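Long-range contacts in transcriptional regulator (Rhodococcus sp., PDB 2O0Y), which probably binds DNA and regulates transcription as a member of the IclR family, with a helix-turn-helix domain and a GAF-like C-terminal domain: residues 211-216 with 250-255; 154-159 with 220-225; 113-118 with 136-141. All coordinates share one frame; numbering follows the deposited sequence.

Contact 1. Residues 211-216 with 250-255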
loop_
_atom_site.group_PDB
_atom_site.type_symbol
_atom_site.label_atom_id
_atom_site.label_comp_id
_atom_site.label_asym_id
_atom_site.label_seq_id
_atom_site.Cartn_x
_atom_site.Cartn_y
_atom_site.Cartn_z
ATOM N N PRO B 211 -21.141 4.558 11.434
ATOM C CA PRO B 211 -20.198 4.925 10.407
ATOM C C PRO B 211 -19.369 6.132 10.834
ATOM O O PRO B 211 -19.883 7.067 11.461
ATOM C CB PRO B 211 -21.096 5.326 9.211
ATOM C CG PRO B 211 -22.416 5.664 9.776
ATOM C CD PRO B 211 -22.531 4.910 11.087
ATOM N N LEU B 212 -18.098 6.114 10.447
ATOM C CA LEU B 212 -17.284 7.331 10.462
ATOM C C LEU B 212 -17.071 7.710 9.001
ATOM O O LEU B 212 -16.796 6.833 8.185
ATOM C CB LEU B 212 -15.924 7.023 11.113
ATOM C CG LEU B 212 -16.098 6.543 12.565
ATOM C CD1 LEU B 212 -14.679 6.124 13.062
ATOM C CD2 LEU B 212 -16.663 7.691 13.397
ATOM N N VAL B 213 -17.197 9.005 8.677
ATOM C CA VAL B 213 -17.179 9.454 7.266
ATOM C C VAL B 213 -16.081 10.485 6.996
ATOM O O VAL B 213 -15.585 11.161 7.947
ATOM C CB VAL B 213 -18.553 10.030 6.863
ATOM C CG1 VAL B 213 -19.681 8.934 7.019
ATOM C CG2 VAL B 213 -18.936 11.190 7.754
ATOM N N ASP B 214 -15.661 10.582 5.726
ATOM C CA ASP B 214 -14.816 11.689 5.323
ATOM C C ASP B 214 -15.644 12.981 5.187
ATOM O O ASP B 214 -16.850 12.983 5.455
ATOM C CB ASP B 214 -14.055 11.372 4.032
ATOM C CG ASP B 214 -14.957 11.077 2.890
ATOM O OD1 ASP B 214 -16.159 11.453 2.952
ATOM O OD2 ASP B 214 -14.468 10.491 1.918
ATOM N N SER B 215 -14.996 14.086 4.848
ATOM C CA SER B 215 -15.728 15.332 4.617
ATOM C C SER B 215 -16.922 15.191 3.645
ATOM O O SER B 215 -17.934 15.874 3.826
ATOM C CB SER B 215 -14.792 16.411 4.075
ATOM O OG SER B 215 -13.927 16.817 5.136
ATOM N N HIS B 216 -16.782 14.330 2.626
ATOM C CA HIS B 216 -17.841 14.094 1.627
ATOM C C HIS B 216 -19.042 13.317 2.193
ATOM O O HIS B 216 -20.174 13.466 1.699
ATOM C CB HIS B 216 -17.283 13.379 0.393
ATOM C CG HIS B 216 -18.307 13.159 -0.682
ATOM N ND1 HIS B 216 -18.727 14.167 -1.534
ATOM C CD2 HIS B 216 -19.042 12.063 -1.005
ATOM C CE1 HIS B 216 -19.637 13.687 -2.364
ATOM N NE2 HIS B 216 -19.853 12.420 -2.061
ATOM N N GLU B 250 -18.500 13.440 16.504
ATOM C CA GLU B 250 -17.316 14.222 16.911
ATOM C C GLU B 250 -16.055 13.801 16.161
ATOM O O GLU B 250 -15.289 14.632 15.745
ATOM C CB GLU B 250 -17.089 14.080 18.408
ATOM C CG GLU B 250 -18.177 14.806 19.251
ATOM C CD GLU B 250 -18.246 14.334 20.684
ATOM O OE1 GLU B 250 -17.248 13.831 21.208
ATOM O OE2 GLU B 250 -19.319 14.471 21.311
ATOM N N ILE B 251 -15.836 12.491 16.028
ATOM C CA ILE B 251 -14.671 11.942 15.299
ATOM C C ILE B 251 -14.741 12.284 13.795
ATOM O O ILE B 251 -13.734 12.676 13.170
ATOM C CB ILE B 251 -14.565 10.381 15.539
ATOM C CG1 ILE B 251 -14.131 10.095 16.984
ATOM C CG2 ILE B 251 -13.597 9.757 14.585
ATOM C CD1 ILE B 251 -14.392 8.610 17.382
ATOM N N SER B 252 -15.917 12.162 13.198
ATOM C CA SER B 252 -16.065 12.526 11.803
ATOM C C SER B 252 -15.832 14.040 11.654
ATOM O O SER B 252 -15.225 14.472 10.674
ATOM C CB SER B 252 -17.438 12.134 11.250
ATOM O OG SER B 252 -17.544 10.724 11.110
ATOM N N ALA B 253 -16.295 14.840 12.622
ATOM C CA ALA B 253 -16.019 16.301 12.555
ATOM C C ALA B 253 -14.529 16.625 12.560
ATOM O O ALA B 253 -14.101 17.498 11.815
ATOM C CB ALA B 253 -16.742 17.078 13.656
ATOM N N ILE B 254 -13.764 15.943 13.410
ATOM C CA ILE B 254 -12.302 16.105 13.510
ATOM C C ILE B 254 -11.632 15.585 12.236
ATOM O O ILE B 254 -10.763 16.248 11.668
ATOM C CB ILE B 254 -11.754 15.330 14.759
ATOM C CG1 ILE B 254 -12.144 16.065 16.037
ATOM C CG2 ILE B 254 -10.229 15.181 14.738
ATOM C CD1 ILE B 254 -12.101 15.189 17.277
ATOM N N GLY B 255 -11.980 14.363 11.828
ATOM C CA GLY B 255 -11.476 13.836 10.583
ATOM C C GLY B 255 -10.439 12.768 10.842
ATOM O O GLY B 255 -9.825 12.763 11.917
HETATM O O HOH W 1 -19.955 9.909 11.630
HETATM O O HOH W 2 -15.194 13.700 8.307
#
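Val213 and Ser252 meet in the IclR C-terminal domain, a GAF-like antiparallel sheet, where strand 205-213, next to the outermost strand of the sheet, packs against the last turn of helix 237-254. Strand 211-213 and helix segment 250-254 run nearly parallel, 18° apart, with their axes 7.4 Å from each other, and the interface between them has an oily half and a wet half. In the buried half, Leu212 and Ile251 cross obliquely: CD2 of Leu212 lies against CG2 of Ile251 at 3.9 Å. Ile251 also rests on Leu223 of the sheet and Ile102 of helix 97-110, so this side is covered by the sheet and helix 97-110.

The polar half is centred on one hydroxyl. Val213 N donates to Ser252 OG over 3.0 Å, and the bond is almost straight at 168°. With its hydroxyl anti to the carbonyl carbon (chi1 -71°), Ser252 stays close enough to its own helix for a weak hydrogen bond with Ala248 O while still reaching the strand. The CG2 branch of Val213 leans on the same oxygen at 3.7 Å, giving it an apolar neighbour beside its polar ones. Towards the looser side, where Val213 and Ser252 are partly exposed, water takes over the joining. One molecule donates to Pro211 O and lies 2.6 Å from Ser252 OG, adding a further polar partner for the hydroxyl. A second water bridges the last turn of the helix and the last residue of the strand, donating to Val213 O at 2.6 Å and to Ser252 O at 2.5 Å.

Contact 2. Residues 154-159 with 220-225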
loop_
_atom_site.group_PDB
_atom_site.type_symbol
_atom_site.label_atom_id
_atom_site.label_comp_id
_atom_site.label_asym_id
_atom_site.label_seq_id
_atom_site.Cartn_x
_atom_site.Cartn_y
_atom_site.Cartn_z
ATOM N N GLY B 154 -18.876 -5.019 10.099
ATOM C CA GLY B 154 -18.834 -5.458 8.702
ATOM C C GLY B 154 -19.946 -4.836 7.856
ATOM O O GLY B 154 -19.715 -4.381 6.737
ATOM N N LYS B 155 -21.182 -4.851 8.363
ATOM C CA LYS B 155 -22.301 -4.250 7.637
ATOM C C LYS B 155 -22.227 -2.714 7.533
ATOM O O LYS B 155 -22.763 -2.132 6.607
ATOM C CB LYS B 155 -23.633 -4.701 8.246
ATOM C CG LYS B 155 -23.970 -6.155 7.857
ATOM C CD LYS B 155 -25.216 -6.700 8.610
ATOM C CE LYS B 155 -24.845 -7.585 9.816
ATOM N NZ LYS B 155 -24.332 -8.977 9.434
ATOM N N ILE B 156 -21.570 -2.059 8.486
ATOM C CA ILE B 156 -21.342 -0.609 8.377
ATOM C C ILE B 156 -20.305 -0.365 7.272
ATOM O O ILE B 156 -20.534 0.443 6.398
ATOM C CB ILE B 156 -20.901 0.032 9.718
ATOM C CG1 ILE B 156 -22.073 0.029 10.741
ATOM C CG2 ILE B 156 -20.328 1.462 9.495
ATOM C CD1 ILE B 156 -23.211 0.991 10.380
ATOM N N LEU B 157 -19.193 -1.110 7.265
ATOM C CA LEU B 157 -18.180 -0.923 6.213
ATOM C C LEU B 157 -18.751 -1.183 4.837
ATOM O O LEU B 157 -18.317 -0.558 3.876
ATOM C CB LEU B 157 -16.965 -1.817 6.449
ATOM C CG LEU B 157 -16.225 -1.439 7.739
ATOM C CD1 LEU B 157 -15.262 -2.566 8.127
ATOM C CD2 LEU B 157 -15.473 -0.100 7.514
ATOM N N LEU B 158 -19.717 -2.101 4.722
ATOM C CA LEU B 158 -20.243 -2.448 3.390
ATOM C C LEU B 158 -21.171 -1.368 2.873
ATOM O O LEU B 158 -21.636 -1.462 1.747
ATOM C CB LEU B 158 -20.986 -3.792 3.397
ATOM C CG LEU B 158 -20.062 -5.003 3.496
ATOM C CD1 LEU B 158 -20.853 -6.287 3.862
ATOM C CD2 LEU B 158 -19.244 -5.164 2.181
ATOM N N LEU B 159 -21.447 -0.345 3.693
ATOM C CA LEU B 159 -22.227 0.832 3.252
ATOM C C LEU B 159 -21.494 1.528 2.137
ATOM O O LEU B 159 -22.130 2.066 1.219
ATOM C CB LEU B 159 -22.433 1.846 4.382
ATOM C CG LEU B 159 -23.396 1.534 5.526
ATOM C CD1 LEU B 159 -23.348 2.638 6.597
ATOM C CD2 LEU B 159 -24.812 1.376 5.031
ATOM N N VAL B 220 -15.699 5.678 5.833
ATOM C CA VAL B 220 -14.294 5.270 5.744
ATOM C C VAL B 220 -13.914 4.339 6.892
ATOM O O VAL B 220 -12.892 3.698 6.857
ATOM C CB VAL B 220 -13.333 6.472 5.743
ATOM C CG1 VAL B 220 -13.520 7.311 4.405
ATOM C CG2 VAL B 220 -13.497 7.340 6.986
ATOM N N ALA B 221 -14.744 4.267 7.915
ATOM C CA ALA B 221 -14.422 3.411 9.064
ATOM C C ALA B 221 -15.700 3.184 9.826
ATOM O O ALA B 221 -16.716 3.803 9.525
ATOM C CB ALA B 221 -13.365 4.085 9.973
ATOM N N ALA B 222 -15.661 2.284 10.806
ATOM C CA ALA B 222 -16.855 1.970 11.597
ATOM C C ALA B 222 -16.459 2.039 13.065
ATOM O O ALA B 222 -15.566 1.309 13.513
ATOM C CB ALA B 222 -17.339 0.609 11.235
ATOM N N LEU B 223 -17.045 2.966 13.810
ATOM C CA LEU B 223 -16.760 3.071 15.218
ATOM C C LEU B 223 -17.630 2.032 15.945
ATOM O O LEU B 223 -18.869 2.111 15.904
ATOM C CB LEU B 223 -17.105 4.465 15.717
ATOM C CG LEU B 223 -16.829 4.739 17.205
ATOM C CD1 LEU B 223 -15.282 4.806 17.444
ATOM C CD2 LEU B 223 -17.427 6.054 17.644
ATOM N N THR B 224 -17.004 1.087 16.648
ATOM C CA THR B 224 -17.733 -0.076 17.075
ATOM C C THR B 224 -17.555 -0.437 18.571
ATOM O O THR B 224 -16.434 -0.527 19.039
ATOM C CB THR B 224 -17.307 -1.257 16.203
ATOM O OG1 THR B 224 -17.501 -0.889 14.818
ATOM C CG2 THR B 224 -18.150 -2.507 16.490
ATOM N N LEU B 225 -18.668 -0.740 19.265
ATOM C CA LEU B 225 -18.623 -1.364 20.614
ATOM C C LEU B 225 -18.834 -2.856 20.454
ATOM O O LEU B 225 -19.697 -3.252 19.711
ATOM C CB LEU B 225 -19.780 -0.839 21.467
ATOM C CG LEU B 225 -19.939 0.646 21.744
ATOM C CD1 LEU B 225 -21.079 0.799 22.730
ATOM C CD2 LEU B 225 -18.648 1.237 22.341
#
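The short helix 152-157 packs on the face of the central antiparallel sheet that helix 237-254 does not cover, the side on which IclR-family domains generally hold their effector pocket; whether this regulator uses it in the same way is not established. The contact itself is built from two neighbouring helix residues and two neighbouring strand residues, all buried. The CB of Ile156 points toward the strand, and the flank of its CG2 branch meets the CB of Ala222 at 3.6 Å. That branch is anti to the backbone N, while CG1 (chi1 -69°) swings off the other way, and the side chain as a whole extends to Pro211 and Ser209 on the adjoining strand.

Leu157 uses a different surface. Its CD2 methyl settles over main chain, 4.0 Å from CA of Ala221 and 4.1 Å from N of Ala222, because the methyl of Ala221 points to the opposite side of the sheet, towards Leu116 and Leu212. Its branch point adds a lighter touch, CG standing 4.2 Å from CB of Ala222. The strand is irregular just here: a classic beta bulge sets Val220 and Ala221 together opposite Leu212 of the next strand.

One residue before Ile156, Lys155 takes no part and forms a salt bridge with Glu200. What joins helix and strand is van der Waals contact, methyls and a branch point against a methyl and the strand's main chain. Such a contact gives shape fit without directional bonds, and the small side chain of Ala222 is consistent with the close approach, CA of Ala222 lying 6.1 Å from CA of Ile156.

Contact 3. Residues 113-118 with 136-141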
loop_
_atom_site.group_PDB
_atom_site.type_symbol
_atom_site.label_atom_id
_atom_site.label_comp_id
_atom_site.label_asym_id
_atom_site.label_seq_id
_atom_site.Cartn_x
_atom_site.Cartn_y
_atom_site.Cartn_z
ATOM N N THR B 113 -15.307 -2.305 25.124
ATOM C CA THR B 113 -14.165 -2.080 24.251
ATOM C C THR B 113 -14.647 -1.345 23.014
ATOM O O THR B 113 -15.679 -1.726 22.451
ATOM C CB THR B 113 -13.511 -3.399 23.856
ATOM O OG1 THR B 113 -12.885 -3.956 25.040
ATOM C CG2 THR B 113 -12.400 -3.151 22.735
ATOM N N VAL B 114 -13.911 -0.295 22.617
ATOM C CA VAL B 114 -14.241 0.515 21.461
ATOM C C VAL B 114 -13.221 0.179 20.392
ATOM O O VAL B 114 -12.038 0.379 20.610
ATOM C CB VAL B 114 -14.156 1.994 21.792
ATOM C CG1 VAL B 114 -14.403 2.800 20.545
ATOM C CG2 VAL B 114 -15.212 2.341 22.872
ATOM N N ASN B 115 -13.684 -0.299 19.224
ATOM C CA ASN B 115 -12.793 -0.693 18.098
ATOM C C ASN B 115 -13.019 0.253 16.933
ATOM O O ASN B 115 -14.173 0.538 16.605
ATOM C CB ASN B 115 -13.192 -2.102 17.626
ATOM C CG ASN B 115 -12.814 -3.177 18.646
ATOM O OD1 ASN B 115 -11.701 -3.177 19.163
ATOM N ND2 ASN B 115 -13.750 -4.041 18.980
ATOM N N LEU B 116 -11.955 0.705 16.275
ATOM C CA LEU B 116 -12.129 1.500 15.064
ATOM C C LEU B 116 -11.739 0.563 13.949
ATOM O O LEU B 116 -10.574 0.149 13.873
ATOM C CB LEU B 116 -11.219 2.738 15.026
ATOM C CG LEU B 116 -11.513 3.795 13.934
ATOM C CD1 LEU B 116 -10.957 5.127 14.365
ATOM C CD2 LEU B 116 -10.764 3.468 12.664
ATOM N N TYR B 117 -12.689 0.222 13.083
ATOM C CA TYR B 117 -12.402 -0.740 12.015
ATOM C C TYR B 117 -12.365 -0.073 10.679
ATOM O O TYR B 117 -13.111 0.874 10.475
ATOM C CB TYR B 117 -13.583 -1.673 11.905
ATOM C CG TYR B 117 -13.705 -2.808 12.848
ATOM C CD1 TYR B 117 -13.072 -4.017 12.559
ATOM C CD2 TYR B 117 -14.523 -2.725 13.999
ATOM C CE1 TYR B 117 -13.222 -5.115 13.408
ATOM C CE2 TYR B 117 -14.695 -3.827 14.830
ATOM C CZ TYR B 117 -14.052 -5.020 14.507
ATOM O OH TYR B 117 -14.181 -6.150 15.273
ATOM N N ILE B 118 -11.525 -0.580 9.759
ATOM C CA ILE B 118 -11.652 -0.253 8.353
ATOM C C ILE B 118 -11.818 -1.530 7.527
ATOM O O ILE B 118 -11.649 -2.641 8.048
ATOM C CB ILE B 118 -10.364 0.517 7.885
ATOM C CG1 ILE B 118 -9.121 -0.331 8.180
ATOM C CG2 ILE B 118 -10.280 1.878 8.587
ATOM C CD1 ILE B 118 -7.812 0.106 7.451
ATOM N N VAL B 136 -14.759 -9.417 31.565
ATOM C CA VAL B 136 -15.246 -10.023 30.310
ATOM C C VAL B 136 -15.542 -8.943 29.261
ATOM O O VAL B 136 -16.401 -8.056 29.464
ATOM C CB VAL B 136 -16.478 -10.951 30.564
ATOM C CG1 VAL B 136 -16.941 -11.581 29.271
ATOM C CG2 VAL B 136 -16.133 -12.023 31.565
ATOM N N ARG B 137 -14.796 -8.954 28.162
ATOM C CA ARG B 137 -14.920 -7.868 27.217
ATOM C C ARG B 137 -14.506 -8.362 25.861
ATOM O O ARG B 137 -14.054 -9.535 25.741
ATOM C CB ARG B 137 -14.078 -6.671 27.665
ATOM C CG ARG B 137 -12.540 -6.880 27.646
ATOM C CD ARG B 137 -11.892 -5.604 28.151
ATOM N NE ARG B 137 -10.425 -5.654 28.181
ATOM C CZ ARG B 137 -9.696 -5.889 29.260
ATOM N NH1 ARG B 137 -10.246 -6.179 30.446
ATOM N NH2 ARG B 137 -8.379 -5.868 29.140
ATOM N N SER B 138 -14.691 -7.522 24.836
ATOM C CA SER B 138 -14.142 -7.825 23.504
ATOM C C SER B 138 -12.665 -7.517 23.519
ATOM O O SER B 138 -12.232 -6.447 23.979
ATOM C CB SER B 138 -14.750 -6.962 22.366
ATOM O OG SER B 138 -13.766 -6.834 21.309
ATOM N N VAL B 139 -11.873 -8.457 23.029
ATOM C CA VAL B 139 -10.422 -8.268 22.999
ATOM C C VAL B 139 -9.855 -8.652 21.615
ATOM O O VAL B 139 -8.732 -9.196 21.527
ATOM C CB VAL B 139 -9.748 -9.087 24.131
ATOM C CG1 VAL B 139 -10.219 -10.543 24.122
ATOM C CG2 VAL B 139 -8.263 -9.032 24.014
ATOM N N ILE B 140 -10.593 -8.342 20.552
ATOM C CA ILE B 140 -10.145 -8.563 19.147
ATOM C C ILE B 140 -8.755 -7.981 18.846
ATOM O O ILE B 140 -8.525 -6.792 19.087
ATOM C CB ILE B 140 -11.153 -7.942 18.143
ATOM C CG1 ILE B 140 -12.470 -8.674 18.185
ATOM C CG2 ILE B 140 -10.711 -8.150 16.702
ATOM C CD1 ILE B 140 -12.573 -9.624 16.976
ATOM N N PRO B 141 -7.831 -8.793 18.296
ATOM C CA PRO B 141 -6.515 -8.251 17.984
ATOM C C PRO B 141 -6.463 -7.207 16.870
ATOM O O PRO B 141 -7.224 -7.294 15.891
ATOM C CB PRO B 141 -5.709 -9.484 17.571
ATOM C CG PRO B 141 -6.682 -10.477 17.190
ATOM C CD PRO B 141 -7.915 -10.235 17.996
HETATM O O HOH W 3 -16.327 -5.131 25.687
#
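Arg137 presents its guanidinium edge-on to Thr113, whose OG1 lies near the plane of the group; the closer touch is made by the chain behind it, CD of Arg137 being 3.7 Å from OG1. The guanidinium spends its charge on Glu131, through a salt bridge, and bonds to Ala134 O. The ring of Tyr117 is likewise approached at an end and not over a face: CD1 of Ile140 stands 4.2 Å from its OH, the two side chains crossing at about a right angle, while the hydroxyl bonds to Arg124. Asn115, the third flat group, turns its amide nitrogen towards Ser138, with ND2 3.6 Å from OG, and its OD1 is taken by Gln129.

The one direct hydrogen bond runs from Thr113 OG1 to Ser138 O, 2.8 Å, arriving in the carbonyl plane at a C=O...donor angle of 146°. With OG1 anti to the carbonyl carbon (chi1 -69°), the hydroxyl faces the loop and also takes a weak hydrogen bond from Ser132 N. A water accepts from the backbone nitrogens of both Thr113 and Ser138, doubling the tie.

Thus residues 137-140 of the loop after strand 123-130 run alongside residues 113-117, their directions 25° apart. Strand 113-120 is itself bonded between strands 123-130 and 219-228, and Val114, on its other face, packs against helix 97-110.

In the fold
From the N terminus, the helix-turn-helix region comes first and all three contacts follow within the IclR C-terminal domain. Contact 3 closes first, returning the loop beyond strand 123-130 to strand 113-120. Contact 2 then opens at helix 152-157 and closes only at strand 219-228, whose neighbour in the sheet is strand 113-120: Asn115 N pairs with Thr224 O. Before it closes, contact 1 has opened on strand 205-213, so the two cross, and contact 1 ends on helix 237-254. Strands 205-213 and 219-228 are sheet neighbours, so contacts 1 and 2 are joined by backbone bonds at Leu212. Together the contacts join one sheet to a helix on each face and a flanking loop.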